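Local coordinates for DNA topoisomerase 2-associated protein PAT1 (Saccharomyces cerevisiae, PDB 5LMG) that activates mRNA decapping and represses translation, its C-terminal domain directly binding the decapping enzyme Dcp2 and the 5'-3' exonuclease Xrn1, at residues A[253-258]-A[272-277]; A[139-144]-A[200-205]; A[60-65]-A[78-83]; A[54-59]-A[102-107]. The protein carries 2 engineered substitutions. All coordinates share one frame; numbering follows the deposited sequence.

Interaction 1 of 4, residues A[253-258]-A[272-277]; sequences IFPPRE and MDEAYI. With EDO (1,2-ethanediol), chain H.
Apolar packing centres on Ile277, whose two branches are shared out among three residues of 253-258. With CG1 beside the backbone N (chi1 -59°) and carrying Ile277 CD1 to Pro255 CD at 3.9 Å, CG2 is left for the Phe254 ring. This methyl lies over one face, 3.6 Å from the ring centroid and 18° off the normal, a CH-pi contact displaced toward CZ. Ile277 CG2 also meets Ile253 CD1 at 3.5 Å, the two side chains sliding past each other in opposite senses. An alanine in place of Phe254 would probably leave Ile277 CG2 without its aromatic floor and open a gap beside Trp278, which meets the phenylalanine ring edge-to-face.

Polar contacts gather on Glu274. Its extended side chain brings OE1 to the edge of the Phe254 ring, in plane and 3.7 Å from CD2, where the slightly positive ring edge would probably suit a carboxylate oxygen. A 1,2-ethanediol, probably from the crystallisation liquor, bridges the segments: its O2 lies 2.8 Å from Pro255 O and 2.7 Å from Glu274 OE2, while its O1 lies near Glu274 OE1.

Within 272-277, Asp273 OD1 accepts from Ala275 N at 3.2 Å, closing an Asx turn. With Pro256 and Glu274 at N-cap positions, the contact joins the approaches to helices 257-267 and 275-286 in this mostly helical chain, consistent with its family's place in the TPR clan.

Interaction 2 of 4, residues A[139-144]-A[200-205]; sequences ILSSYK and SKIGLN. With EDO (1,2-ethanediol), chain J.
Ser142 and Ser200 lie backbone to backbone, their CA atoms 4.0 Å apart, in a single isolated beta bridge between the loop after helix 136-141 and the residue that N-caps helix 201-216. Ser200 CA also approaches Ser141 O at 3.4 Å in a CA-H...O contact.

The side chains meet through their hydroxyls. Ser200 OG donates to Ser141 OG over 2.7 Å and accepts from Gly203 N at 3.0 Å, a nearly straight capping bond (170°) that closes the first turn of the helix. Ser141 OG stands between its own backbone N and carbonyl carbon (chi1 60°), from where it meets Ser200 while also bonding to Ile137 O in the preceding turn. Ile202 CG1 lies 3.8 Å from Ser141 OG. The Ser142 hydroxyl works on both sides: OG accepts from Lys144 N at 3.2 Å in an ST turn of its own loop, and is hydrogen-bonded to Thr199 OG1, just ahead of Ser200.

The result is a polar relay inside a buried contact. A helix-end N-H, two serine hydroxyls and a main-chain carbonyl are joined in sequence, so the hydroxyls are satisfied, and the helix cap of 201-216 is tied directly to the last turn of 136-141.

Interaction 3 of 4, residues A[60-65]-A[78-83]; sequences EEILDL and TAMWEA. With EDO (1,2-ethanediol), chain G; EDO (1,2-ethanediol), chain E.
Met80 lays its side chain against Glu61, Ile62 and Leu65 and carries most of the contact. CG is anti to the backbone N (chi1 -176°), and bends at chi2 and chi3 bring the CE methyl round to Ile62 CD1 and Leu65 CD1. The Ile62 side chain crosses it obliquely, its CD1 3.7 Å from Met80 CG and 3.8 Å from Met80 CE. Leu65 comes in at about a right angle, with CD1 set 3.8 Å from Met80 CB. Nearer the backbones, Glu61 CB packs on Met80 CB at 3.8 Å, and a bend at chi2 (-63°) folds the glutamate so that OE1 lies against the Ala79 methyl. Its carboxylate also makes weak hydrogen bonds to a 1,2-ethanediol.

The two helical segments run nearly antiparallel at 157°, their axes 9.2 Å apart. Phe115 touches both Met80 and Leu65 from outside the pair. Cohesion between the segments therefore rests on van der Waals contact of aliphatic groups and a thioether, while the glutamate contributes its methylenes and its carboxylate ends beside the exposed Ala79 and the diol.

Interaction 4 of 4, residues A[54-59]-A[102-107]; sequences LIETVY and FDKGIK
Helices 48-70 and 103-114 pack side by side in the N-terminal part of this helical repeat-like fold, and Tyr59 joins them by reaching Lys104. The tyrosine OH donates to Lys104 O over 2.7 Å, the donor tilted 20° from the carbonyl plane. Lys104, extended beyond CG (chi2 179°), roofs the ring: CE stands 3.8 Å from its centroid, almost on the normal, and NZ runs on above the same face, 4.9 Å from the centroid in a cation-pi contact, to Glu56. The segments run at 29°, a roughly parallel pairing of non-successive helices. A leucine at Tyr59 would probably leave Lys104 O without this donor and the lysine chain without its aromatic face, held mainly by Glu56 and Ile55.

Lys104 NZ donates at 2.9 Å to Glu56 OE1, which offers its syn lone pair, and more weakly to OE2, a salt bridge at the rim. On the more buried flank, Ile55 sets CD1 against Phe102 CD2 at 3.7 Å and CG2 against Lys104 CB at 3.8 Å.

In the fold
Helix 48-70 takes part in both interaction 3 and interaction 4, and the first is nested inside the chain loop closed by the second; Ala83 touches Val58 and Thr57 where the two meet. Interactions 1 and 2 form another touching pair, with Tyr143 against Pro255 and Pro256, and Tyr276 against Lys201 and Asn205. Interaction 2 lies nearest the middle of the chain and is buried, held by hydroxyls and a helix cap. Interaction 3, its centre about 29 Å from the centre of the chain, is also buried but aliphatic. Interactions 1 and 4 are partly buried: interaction 1 rests on CH-pi packing, interaction 4 adds a surface salt bridge and cation-pi contact.

Interaction 1 of 4, residues A[253-258]-A[272-277]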
loop_
_atom_site.group_PDB
_atom_site.type_symbol
_atom_site.label_atom_id
_atom_site.label_comp_id
_atom_site.label_asym_id
_atom_site.label_seq_id
_atom_site.Cartn_x
_atom_site.Cartn_y
_atom_site.Cartn_z
ATOM N N ILE A 253 -11.431 -2.578 3.863
ATOM C CA ILE A 253 -10.337 -2.147 2.994
ATOM C C ILE A 253 -10.889 -1.329 1.792
ATOM O O ILE A 253 -10.140 -0.564 1.190
ATOM C CB ILE A 253 -9.403 -3.316 2.573
ATOM C CG1 ILE A 253 -10.058 -4.230 1.506
ATOM C CG2 ILE A 253 -8.891 -4.116 3.794
ATOM C CD1 ILE A 253 -9.164 -5.361 0.989
ATOM N N PHE A 254 -12.198 -1.495 1.461
ATOM C CA PHE A 254 -12.878 -0.764 0.376
ATOM C C PHE A 254 -13.482 0.519 0.986
ATOM O O PHE A 254 -14.370 0.412 1.832
ATOM C CB PHE A 254 -13.966 -1.636 -0.285
ATOM C CG PHE A 254 -13.446 -2.815 -1.075
ATOM C CD1 PHE A 254 -13.161 -4.024 -0.449
ATOM C CD2 PHE A 254 -13.243 -2.716 -2.451
ATOM C CE1 PHE A 254 -12.674 -5.117 -1.184
ATOM C CE2 PHE A 254 -12.771 -3.809 -3.188
ATOM C CZ PHE A 254 -12.502 -5.010 -2.551
ATOM N N PRO A 255 -12.968 1.728 0.631
ATOM C CA PRO A 255 -13.491 2.967 1.248
ATOM C C PRO A 255 -14.940 3.292 0.879
ATOM O O PRO A 255 -15.406 2.826 -0.171
ATOM C CB PRO A 255 -12.533 4.062 0.739
ATOM C CG PRO A 255 -11.343 3.336 0.213
ATOM C CD PRO A 255 -11.884 2.036 -0.317
ATOM N N PRO A 256 -15.665 4.089 1.711
ATOM C CA PRO A 256 -17.043 4.463 1.351
ATOM C C PRO A 256 -17.088 5.287 0.070
ATOM O O PRO A 256 -16.095 5.908 -0.326
ATOM C CB PRO A 256 -17.534 5.293 2.547
ATOM C CG PRO A 256 -16.521 5.106 3.618
ATOM C CD PRO A 256 -15.244 4.753 2.959
ATOM N N ARG A 257 -18.242 5.265 -0.580
ATOM C CA ARG A 257 -18.483 5.961 -1.829
ATOM C C ARG A 257 -18.328 7.477 -1.730
ATOM O O ARG A 257 -17.864 8.106 -2.682
ATOM C CB ARG A 257 -19.875 5.600 -2.310
ATOM C CG ARG A 257 -19.947 5.198 -3.770
ATOM C CD ARG A 257 -20.180 6.389 -4.671
ATOM N NE ARG A 257 -21.107 7.353 -4.079
ATOM C CZ ARG A 257 -21.667 8.354 -4.742
ATOM N NH1 ARG A 257 -22.483 9.194 -4.119
ATOM N NH2 ARG A 257 -21.390 8.548 -6.026
ATOM N N GLU A 258 -18.718 8.066 -0.584
ATOM C CA GLU A 258 -18.604 9.510 -0.341
ATOM C C GLU A 258 -17.124 9.919 -0.345
ATOM O O GLU A 258 -16.778 10.992 -0.850
ATOM C CB GLU A 258 -19.336 9.979 0.944
ATOM C CG GLU A 258 -19.794 8.897 1.917
ATOM C CD GLU A 258 -20.918 7.989 1.447
ATOM O OE1 GLU A 258 -22.048 8.484 1.220
ATOM O OE2 GLU A 258 -20.654 6.777 1.278
ATOM N N MET A 272 -12.617 5.438 -9.584
ATOM C CA MET A 272 -11.675 5.361 -8.469
ATOM C C MET A 272 -10.726 4.185 -8.724
ATOM O O MET A 272 -11.192 3.087 -9.027
ATOM C CB MET A 272 -12.423 5.195 -7.134
ATOM C CG MET A 272 -11.539 5.316 -5.915
ATOM S SD MET A 272 -11.062 7.026 -5.566
ATOM C CE MET A 272 -10.393 6.826 -3.941
ATOM N N ASP A 273 -9.405 4.428 -8.673
ATOM C CA ASP A 273 -8.416 3.364 -8.885
ATOM C C ASP A 273 -8.353 2.486 -7.625
ATOM O O ASP A 273 -7.888 2.938 -6.573
ATOM C CB ASP A 273 -7.032 3.933 -9.244
ATOM C CG ASP A 273 -6.034 2.931 -9.813
ATOM O OD1 ASP A 273 -6.242 1.708 -9.633
ATOM O OD2 ASP A 273 -5.031 3.370 -10.414
ATOM N N GLU A 274 -8.854 1.244 -7.736
ATOM C CA GLU A 274 -8.859 0.301 -6.618
ATOM C C GLU A 274 -7.965 -0.923 -6.871
ATOM O O GLU A 274 -8.080 -1.933 -6.149
ATOM C CB GLU A 274 -10.300 -0.084 -6.222
ATOM C CG GLU A 274 -11.045 1.084 -5.586
ATOM C CD GLU A 274 -12.301 0.799 -4.784
ATOM O OE1 GLU A 274 -13.011 -0.180 -5.103
ATOM O OE2 GLU A 274 -12.606 1.597 -3.870
ATOM N N ALA A 275 -7.028 -0.806 -7.854
ATOM C CA ALA A 275 -6.058 -1.852 -8.221
ATOM C C ALA A 275 -5.226 -2.318 -7.026
ATOM O O ALA A 275 -5.034 -3.524 -6.867
ATOM C CB ALA A 275 -5.149 -1.383 -9.347
ATOM N N TYR A 276 -4.791 -1.370 -6.159
ATOM C CA TYR A 276 -4.020 -1.657 -4.940
ATOM C C TYR A 276 -4.831 -2.522 -3.927
ATOM O O TYR A 276 -4.223 -3.232 -3.128
ATOM C CB TYR A 276 -3.534 -0.347 -4.275
ATOM C CG TYR A 276 -4.622 0.437 -3.573
ATOM C CD1 TYR A 276 -5.540 1.194 -4.298
ATOM C CD2 TYR A 276 -4.729 0.431 -2.184
ATOM C CE1 TYR A 276 -6.561 1.896 -3.661
ATOM C CE2 TYR A 276 -5.745 1.135 -1.535
ATOM C CZ TYR A 276 -6.650 1.878 -2.279
ATOM O OH TYR A 276 -7.660 2.579 -1.672
ATOM N N ILE A 277 -6.182 -2.430 -3.944
ATOM C CA ILE A 277 -7.039 -3.226 -3.045
ATOM C C ILE A 277 -7.031 -4.677 -3.515
ATOM O O ILE A 277 -6.841 -5.582 -2.699
ATOM C CB ILE A 277 -8.485 -2.660 -2.904
ATOM C CG1 ILE A 277 -8.477 -1.215 -2.354
ATOM C CG2 ILE A 277 -9.340 -3.588 -2.026
ATOM C CD1 ILE A 277 -9.821 -0.459 -2.401
HETATM C C1 EDO H . -16.676 0.326 -3.769
HETATM O O1 EDO H . -15.878 -0.675 -4.384
HETATM C C2 EDO H . -16.135 0.606 -2.347
HETATM O O2 EDO H . -14.864 1.264 -2.384
#

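Interaction 2 of 4, residues A[139-144]-A[200-205]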
loop_
_atom_site.group_PDB
_atom_site.type_symbol
_atom_site.label_atom_id
_atom_site.label_comp_id
_atom_site.label_asym_id
_atom_site.label_seq_id
_atom_site.Cartn_x
_atom_site.Cartn_y
_atom_site.Cartn_z
ATOM N N ILE A 139 -2.563 8.579 9.004
ATOM C CA ILE A 139 -3.743 9.318 9.472
ATOM C C ILE A 139 -4.379 10.098 8.296
ATOM O O ILE A 139 -5.591 10.035 8.127
ATOM C CB ILE A 139 -3.407 10.175 10.735
ATOM C CG1 ILE A 139 -3.042 9.243 11.928
ATOM C CG2 ILE A 139 -4.572 11.114 11.130
ATOM C CD1 ILE A 139 -2.005 9.781 12.883
ATOM N N LEU A 140 -3.553 10.722 7.427
ATOM C CA LEU A 140 -4.014 11.468 6.254
ATOM C C LEU A 140 -4.616 10.601 5.162
ATOM O O LEU A 140 -5.503 11.064 4.456
ATOM C CB LEU A 140 -2.879 12.334 5.657
ATOM C CG LEU A 140 -2.450 13.550 6.485
ATOM C CD1 LEU A 140 -1.289 14.277 5.809
ATOM C CD2 LEU A 140 -3.636 14.497 6.764
ATOM N N SER A 141 -4.077 9.395 4.959
ATOM C CA SER A 141 -4.530 8.476 3.913
ATOM C C SER A 141 -5.636 7.504 4.371
ATOM O O SER A 141 -6.108 6.701 3.563
ATOM C CB SER A 141 -3.348 7.722 3.302
ATOM O OG SER A 141 -2.681 6.960 4.295
ATOM N N SER A 142 -6.052 7.569 5.650
ATOM C CA SER A 142 -7.144 6.716 6.145
ATOM C C SER A 142 -8.475 7.464 5.947
ATOM O O SER A 142 -8.625 8.590 6.425
ATOM C CB SER A 142 -6.970 6.389 7.627
ATOM O OG SER A 142 -8.125 5.748 8.154
ATOM N N TYR A 143 -9.450 6.809 5.304
ATOM C CA TYR A 143 -10.795 7.371 5.125
ATOM C C TYR A 143 -11.517 7.538 6.471
ATOM O O TYR A 143 -12.457 8.312 6.561
ATOM C CB TYR A 143 -11.623 6.502 4.164
ATOM C CG TYR A 143 -12.002 5.128 4.683
ATOM C CD1 TYR A 143 -13.107 4.957 5.517
ATOM C CD2 TYR A 143 -11.340 3.986 4.237
ATOM C CE1 TYR A 143 -13.520 3.694 5.921
ATOM C CE2 TYR A 143 -11.759 2.713 4.620
ATOM C CZ TYR A 143 -12.845 2.573 5.472
ATOM O OH TYR A 143 -13.246 1.341 5.920
ATOM N N LYS A 144 -11.083 6.793 7.510
ATOM C CA LYS A 144 -11.674 6.862 8.842
ATOM C C LYS A 144 -11.225 8.116 9.573
ATOM O O LYS A 144 -12.071 8.827 10.102
ATOM C CB LYS A 144 -11.357 5.598 9.663
ATOM C CG LYS A 144 -12.273 4.419 9.350
ATOM C CD LYS A 144 -13.593 4.481 10.126
ATOM C CE LYS A 144 -14.675 3.643 9.483
ATOM N NZ LYS A 144 -15.990 3.825 10.151
ATOM N N SER A 200 -6.134 2.709 5.246
ATOM C CA SER A 200 -5.173 3.628 4.645
ATOM C C SER A 200 -4.525 3.008 3.409
ATOM O O SER A 200 -4.081 1.857 3.456
ATOM C CB SER A 200 -4.118 4.025 5.680
ATOM O OG SER A 200 -2.861 4.370 5.122
ATOM N N LYS A 201 -4.435 3.792 2.317
ATOM C CA LYS A 201 -3.791 3.368 1.074
ATOM C C LYS A 201 -2.309 2.978 1.317
ATOM O O LYS A 201 -1.881 1.931 0.842
ATOM C CB LYS A 201 -3.928 4.435 -0.022
ATOM C CG LYS A 201 -3.452 3.977 -1.397
ATOM C CD LYS A 201 -3.566 5.090 -2.421
ATOM C CE LYS A 201 -3.597 4.558 -3.827
ATOM N NZ LYS A 201 -3.829 5.639 -4.818
ATOM N N ILE A 202 -1.566 3.791 2.096
ATOM C CA ILE A 202 -0.156 3.560 2.470
ATOM C C ILE A 202 -0.036 2.307 3.342
ATOM O O ILE A 202 0.825 1.467 3.082
ATOM C CB ILE A 202 0.505 4.811 3.142
ATOM C CG1 ILE A 202 0.364 6.106 2.275
ATOM C CG2 ILE A 202 1.983 4.551 3.550
ATOM C CD1 ILE A 202 0.970 6.061 0.818
ATOM N N GLY A 203 -0.893 2.213 4.363
ATOM C CA GLY A 203 -0.951 1.074 5.276
ATOM C C GLY A 203 -1.159 -0.227 4.535
ATOM O O GLY A 203 -0.367 -1.161 4.700
ATOM N N LEU A 204 -2.177 -0.254 3.643
ATOM C CA LEU A 204 -2.500 -1.424 2.831
ATOM C C LEU A 204 -1.349 -1.835 1.918
ATOM O O LEU A 204 -1.014 -3.021 1.870
ATOM C CB LEU A 204 -3.799 -1.234 2.035
ATOM C CG LEU A 204 -4.481 -2.528 1.574
ATOM C CD1 LEU A 204 -5.120 -3.285 2.760
ATOM C CD2 LEU A 204 -5.534 -2.240 0.520
ATOM N N ASN A 205 -0.747 -0.859 1.204
ATOM C CA ASN A 205 0.387 -1.111 0.309
ATOM C C ASN A 205 1.620 -1.617 1.067
ATOM O O ASN A 205 2.302 -2.504 0.566
ATOM C CB ASN A 205 0.703 0.096 -0.536
ATOM C CG ASN A 205 -0.341 0.421 -1.586
ATOM O OD1 ASN A 205 -1.246 -0.370 -1.887
ATOM N ND2 ASN A 205 -0.248 1.610 -2.155
HETATM C C1 EDO J . 2.033 -3.049 -3.162
HETATM O O1 EDO J . 2.519 -2.239 -2.118
HETATM C C2 EDO J . 0.757 -2.394 -3.730
HETATM O O2 EDO J . 0.004 -3.363 -4.430
#

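Interaction 3 of 4, residues A[60-65]-A[78-83]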
loop_
_atom_site.group_PDB
_atom_site.type_symbol
_atom_site.label_atom_id
_atom_site.label_comp_id
_atom_site.label_asym_id
_atom_site.label_seq_id
_atom_site.Cartn_x
_atom_site.Cartn_y
_atom_site.Cartn_z
ATOM N N GLU A 60 22.213 19.294 5.945
ATOM C CA GLU A 60 23.609 19.746 6.059
ATOM C C GLU A 60 24.564 18.556 6.042
ATOM O O GLU A 60 25.538 18.572 5.289
ATOM C CB GLU A 60 23.821 20.576 7.330
ATOM C CG GLU A 60 23.302 22.002 7.228
ATOM C CD GLU A 60 23.257 22.788 8.528
ATOM O OE1 GLU A 60 23.463 22.187 9.609
ATOM O OE2 GLU A 60 22.987 24.009 8.465
ATOM N N GLU A 61 24.247 17.504 6.817
ATOM C CA GLU A 61 25.056 16.287 6.902
ATOM C C GLU A 61 25.083 15.509 5.583
ATOM O O GLU A 61 26.140 14.994 5.216
ATOM C CB GLU A 61 24.633 15.393 8.079
ATOM C CG GLU A 61 24.704 16.051 9.455
ATOM C CD GLU A 61 26.047 16.515 9.995
ATOM O OE1 GLU A 61 27.087 16.321 9.324
ATOM O OE2 GLU A 61 26.050 17.082 11.111
ATOM N N ILE A 62 23.945 15.465 4.851
ATOM C CA ILE A 62 23.864 14.783 3.552
ATOM C C ILE A 62 24.697 15.550 2.527
ATOM O O ILE A 62 25.488 14.934 1.813
ATOM C CB ILE A 62 22.394 14.512 3.095
ATOM C CG1 ILE A 62 21.700 13.404 3.947
ATOM C CG2 ILE A 62 22.278 14.221 1.574
ATOM C CD1 ILE A 62 22.273 11.941 3.840
ATOM N N LEU A 63 24.544 16.888 2.479
ATOM C CA LEU A 63 25.294 17.754 1.571
ATOM C C LEU A 63 26.804 17.588 1.754
ATOM O O LEU A 63 27.518 17.518 0.756
ATOM C CB LEU A 63 24.854 19.229 1.676
ATOM C CG LEU A 63 23.430 19.579 1.161
ATOM C CD1 LEU A 63 23.156 21.053 1.306
ATOM C CD2 LEU A 63 23.200 19.133 -0.288
ATOM N N ASP A 64 27.273 17.434 3.014
ATOM C CA ASP A 64 28.688 17.188 3.339
ATOM C C ASP A 64 29.130 15.819 2.827
ATOM O O ASP A 64 30.180 15.727 2.195
ATOM C CB ASP A 64 28.941 17.282 4.862
ATOM C CG ASP A 64 29.060 18.690 5.426
ATOM O OD1 ASP A 64 29.201 19.647 4.625
ATOM O OD2 ASP A 64 29.027 18.835 6.672
ATOM N N LEU A 65 28.321 14.765 3.075
ATOM C CA LEU A 65 28.634 13.402 2.626
ATOM C C LEU A 65 28.697 13.335 1.105
ATOM O O LEU A 65 29.632 12.745 0.560
ATOM C CB LEU A 65 27.612 12.372 3.152
ATOM C CG LEU A 65 27.678 12.004 4.634
ATOM C CD1 LEU A 65 26.412 11.255 5.064
ATOM C CD2 LEU A 65 28.939 11.212 4.969
ATOM N N THR A 78 28.526 8.816 10.534
ATOM C CA THR A 78 28.166 8.799 11.967
ATOM C C THR A 78 27.302 10.007 12.372
ATOM O O THR A 78 26.264 9.821 13.010
ATOM C CB THR A 78 29.435 8.681 12.846
ATOM O OG1 THR A 78 30.157 7.516 12.458
ATOM C CG2 THR A 78 29.126 8.614 14.336
ATOM N N ALA A 79 27.752 11.232 12.026
ATOM C CA ALA A 79 27.053 12.480 12.337
ATOM C C ALA A 79 25.656 12.517 11.706
ATOM O O ALA A 79 24.709 12.927 12.379
ATOM C CB ALA A 79 27.878 13.676 11.892
ATOM N N MET A 80 25.515 12.027 10.445
ATOM C CA MET A 80 24.222 11.977 9.752
ATOM C C MET A 80 23.272 10.984 10.450
ATOM O O MET A 80 22.105 11.333 10.689
ATOM C CB MET A 80 24.406 11.631 8.262
ATOM C CG MET A 80 23.106 11.664 7.451
ATOM S SD MET A 80 22.234 10.071 7.406
ATOM C CE MET A 80 23.259 9.163 6.255
ATOM N N TRP A 81 23.769 9.752 10.754
ATOM C CA TRP A 81 22.997 8.716 11.443
ATOM C C TRP A 81 22.490 9.241 12.792
ATOM O O TRP A 81 21.304 9.108 13.079
ATOM C CB TRP A 81 23.803 7.401 11.614
ATOM C CG TRP A 81 23.123 6.385 12.497
ATOM C CD1 TRP A 81 23.461 6.061 13.780
ATOM C CD2 TRP A 81 21.934 5.633 12.196
ATOM N NE1 TRP A 81 22.585 5.121 14.279
ATOM C CE2 TRP A 81 21.634 4.846 13.333
ATOM C CE3 TRP A 81 21.095 5.540 11.069
ATOM C CZ2 TRP A 81 20.536 3.974 13.375
ATOM C CZ3 TRP A 81 20.024 4.656 11.103
ATOM C CH2 TRP A 81 19.751 3.888 12.246
ATOM N N GLU A 82 23.374 9.889 13.572
ATOM C CA GLU A 82 23.036 10.470 14.876
ATOM C C GLU A 82 21.991 11.595 14.771
ATOM O O GLU A 82 21.114 11.680 15.629
ATOM C CB GLU A 82 24.295 10.945 15.615
ATOM C CG GLU A 82 25.038 9.819 16.314
ATOM C CD GLU A 82 26.186 10.275 17.195
ATOM O OE1 GLU A 82 25.921 10.864 18.268
ATOM O OE2 GLU A 82 27.355 10.022 16.822
ATOM N N ALA A 83 22.047 12.406 13.692
ATOM C CA ALA A 83 21.098 13.501 13.426
ATOM C C ALA A 83 19.663 13.012 13.095
ATOM O O ALA A 83 18.736 13.823 13.082
ATOM C CB ALA A 83 21.628 14.396 12.314
HETATM C C1 EDO G . 30.568 18.336 10.234
HETATM O O1 EDO G . 30.707 19.649 9.714
HETATM C C2 EDO G . 29.429 18.305 11.287
HETATM O O2 EDO G . 29.306 16.992 11.817
HETATM C C1 EDO E . 24.465 24.419 12.596
HETATM O O1 EDO E . 24.788 24.158 13.954
HETATM C C2 EDO E . 23.283 25.416 12.529
HETATM O O2 EDO E . 22.965 25.685 11.173
#

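Interaction 4 of 4, residues A[54-59]-A[102-107]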
loop_
_atom_site.group_PDB
_atom_site.type_symbol
_atom_site.label_atom_id
_atom_site.label_comp_id
_atom_site.label_asym_id
_atom_site.label_seq_id
_atom_site.Cartn_x
_atom_site.Cartn_y
_atom_site.Cartn_z
ATOM N N LEU A 54 15.829 19.742 12.984
ATOM C CA LEU A 54 16.424 18.420 12.768
ATOM C C LEU A 54 16.571 18.113 11.282
ATOM O O LEU A 54 17.607 17.589 10.886
ATOM C CB LEU A 54 15.637 17.298 13.471
ATOM C CG LEU A 54 15.677 17.238 15.008
ATOM C CD1 LEU A 54 15.088 15.920 15.500
ATOM C CD2 LEU A 54 17.107 17.414 15.568
ATOM N N ILE A 55 15.545 18.460 10.468
ATOM C CA ILE A 55 15.535 18.270 9.014
ATOM C C ILE A 55 16.692 19.067 8.381
ATOM O O ILE A 55 17.437 18.496 7.584
ATOM C CB ILE A 55 14.135 18.576 8.374
ATOM C CG1 ILE A 55 13.072 17.569 8.876
ATOM C CG2 ILE A 55 14.200 18.548 6.829
ATOM C CD1 ILE A 55 11.607 17.960 8.645
ATOM N N GLU A 56 16.868 20.351 8.787
ATOM C CA GLU A 56 17.941 21.244 8.297
ATOM C C GLU A 56 19.319 20.655 8.586
ATOM O O GLU A 56 20.177 20.666 7.703
ATOM C CB GLU A 56 17.831 22.673 8.879
ATOM C CG GLU A 56 16.585 23.459 8.475
ATOM C CD GLU A 56 16.127 23.342 7.032
ATOM O OE1 GLU A 56 16.922 23.670 6.122
ATOM O OE2 GLU A 56 14.969 22.915 6.816
ATOM N N THR A 57 19.508 20.104 9.804
ATOM C CA THR A 57 20.725 19.416 10.244
ATOM C C THR A 57 20.969 18.182 9.342
ATOM O O THR A 57 22.084 18.016 8.846
ATOM C CB THR A 57 20.625 19.067 11.743
ATOM O OG1 THR A 57 20.500 20.276 12.488
ATOM C CG2 THR A 57 21.829 18.284 12.254
ATOM N N VAL A 58 19.921 17.361 9.098
ATOM C CA VAL A 58 19.998 16.175 8.226
ATOM C C VAL A 58 20.480 16.560 6.815
ATOM O O VAL A 58 21.396 15.913 6.292
ATOM C CB VAL A 58 18.689 15.334 8.206
ATOM C CG1 VAL A 58 18.721 14.279 7.098
ATOM C CG2 VAL A 58 18.439 14.672 9.564
ATOM N N TYR A 59 19.893 17.628 6.228
ATOM C CA TYR A 59 20.276 18.159 4.909
ATOM C C TYR A 59 21.752 18.590 4.889
ATOM O O TYR A 59 22.476 18.232 3.959
ATOM C CB TYR A 59 19.334 19.305 4.470
ATOM C CG TYR A 59 18.136 18.805 3.689
ATOM C CD1 TYR A 59 17.121 18.084 4.314
ATOM C CD2 TYR A 59 18.031 19.027 2.317
ATOM C CE1 TYR A 59 16.037 17.587 3.593
ATOM C CE2 TYR A 59 16.951 18.535 1.585
ATOM C CZ TYR A 59 15.966 17.796 2.225
ATOM O OH TYR A 59 14.901 17.286 1.518
ATOM N N PHE A 102 6.867 15.950 7.092
ATOM C CA PHE A 102 7.251 17.042 6.193
ATOM C C PHE A 102 7.807 16.521 4.872
ATOM O O PHE A 102 8.556 15.537 4.873
ATOM C CB PHE A 102 8.272 17.962 6.881
ATOM C CG PHE A 102 7.746 18.637 8.128
ATOM C CD1 PHE A 102 7.043 19.834 8.048
ATOM C CD2 PHE A 102 7.936 18.064 9.383
ATOM C CE1 PHE A 102 6.538 20.447 9.199
ATOM C CE2 PHE A 102 7.424 18.675 10.535
ATOM C CZ PHE A 102 6.732 19.863 10.434
ATOM N N ASP A 103 7.448 17.180 3.746
ATOM C CA ASP A 103 7.923 16.799 2.399
ATOM C C ASP A 103 9.440 16.770 2.316
ATOM O O ASP A 103 9.996 15.865 1.690
ATOM C CB ASP A 103 7.369 17.725 1.312
ATOM C CG ASP A 103 5.870 17.828 1.319
ATOM O OD1 ASP A 103 5.199 16.774 1.183
ATOM O OD2 ASP A 103 5.363 18.952 1.485
ATOM N N LYS A 104 10.104 17.760 2.959
ATOM C CA LYS A 104 11.563 17.862 3.034
ATOM C C LYS A 104 12.188 16.601 3.681
ATOM O O LYS A 104 13.157 16.068 3.145
ATOM C CB LYS A 104 11.983 19.158 3.742
ATOM C CG LYS A 104 13.174 19.808 3.075
ATOM C CD LYS A 104 13.587 21.097 3.752
ATOM C CE LYS A 104 14.979 21.491 3.334
ATOM N NZ LYS A 104 15.358 22.816 3.886
ATOM N N GLY A 105 11.582 16.104 4.764
ATOM C CA GLY A 105 12.000 14.866 5.426
ATOM C C GLY A 105 11.881 13.669 4.494
ATOM O O GLY A 105 12.840 12.918 4.319
ATOM N N ILE A 106 10.735 13.546 3.803
ATOM C CA ILE A 106 10.459 12.479 2.827
ATOM C C ILE A 106 11.448 12.505 1.637
ATOM O O ILE A 106 12.024 11.468 1.293
ATOM C CB ILE A 106 8.960 12.519 2.355
ATOM C CG1 ILE A 106 7.989 12.235 3.533
ATOM C CG2 ILE A 106 8.696 11.541 1.164
ATOM C CD1 ILE A 106 6.534 12.658 3.268
ATOM N N LYS A 107 11.659 13.694 1.037
ATOM C CA LYS A 107 12.492 13.851 -0.157
ATOM C C LYS A 107 13.992 13.506 0.040
ATOM O O LYS A 107 14.607 13.049 -0.917
ATOM C CB LYS A 107 12.301 15.236 -0.780
ATOM C CG LYS A 107 11.030 15.282 -1.640
ATOM C CD LYS A 107 10.322 16.623 -1.568
ATOM C CE LYS A 107 10.462 17.391 -2.854
ATOM N NZ LYS A 107 9.867 18.751 -2.758
#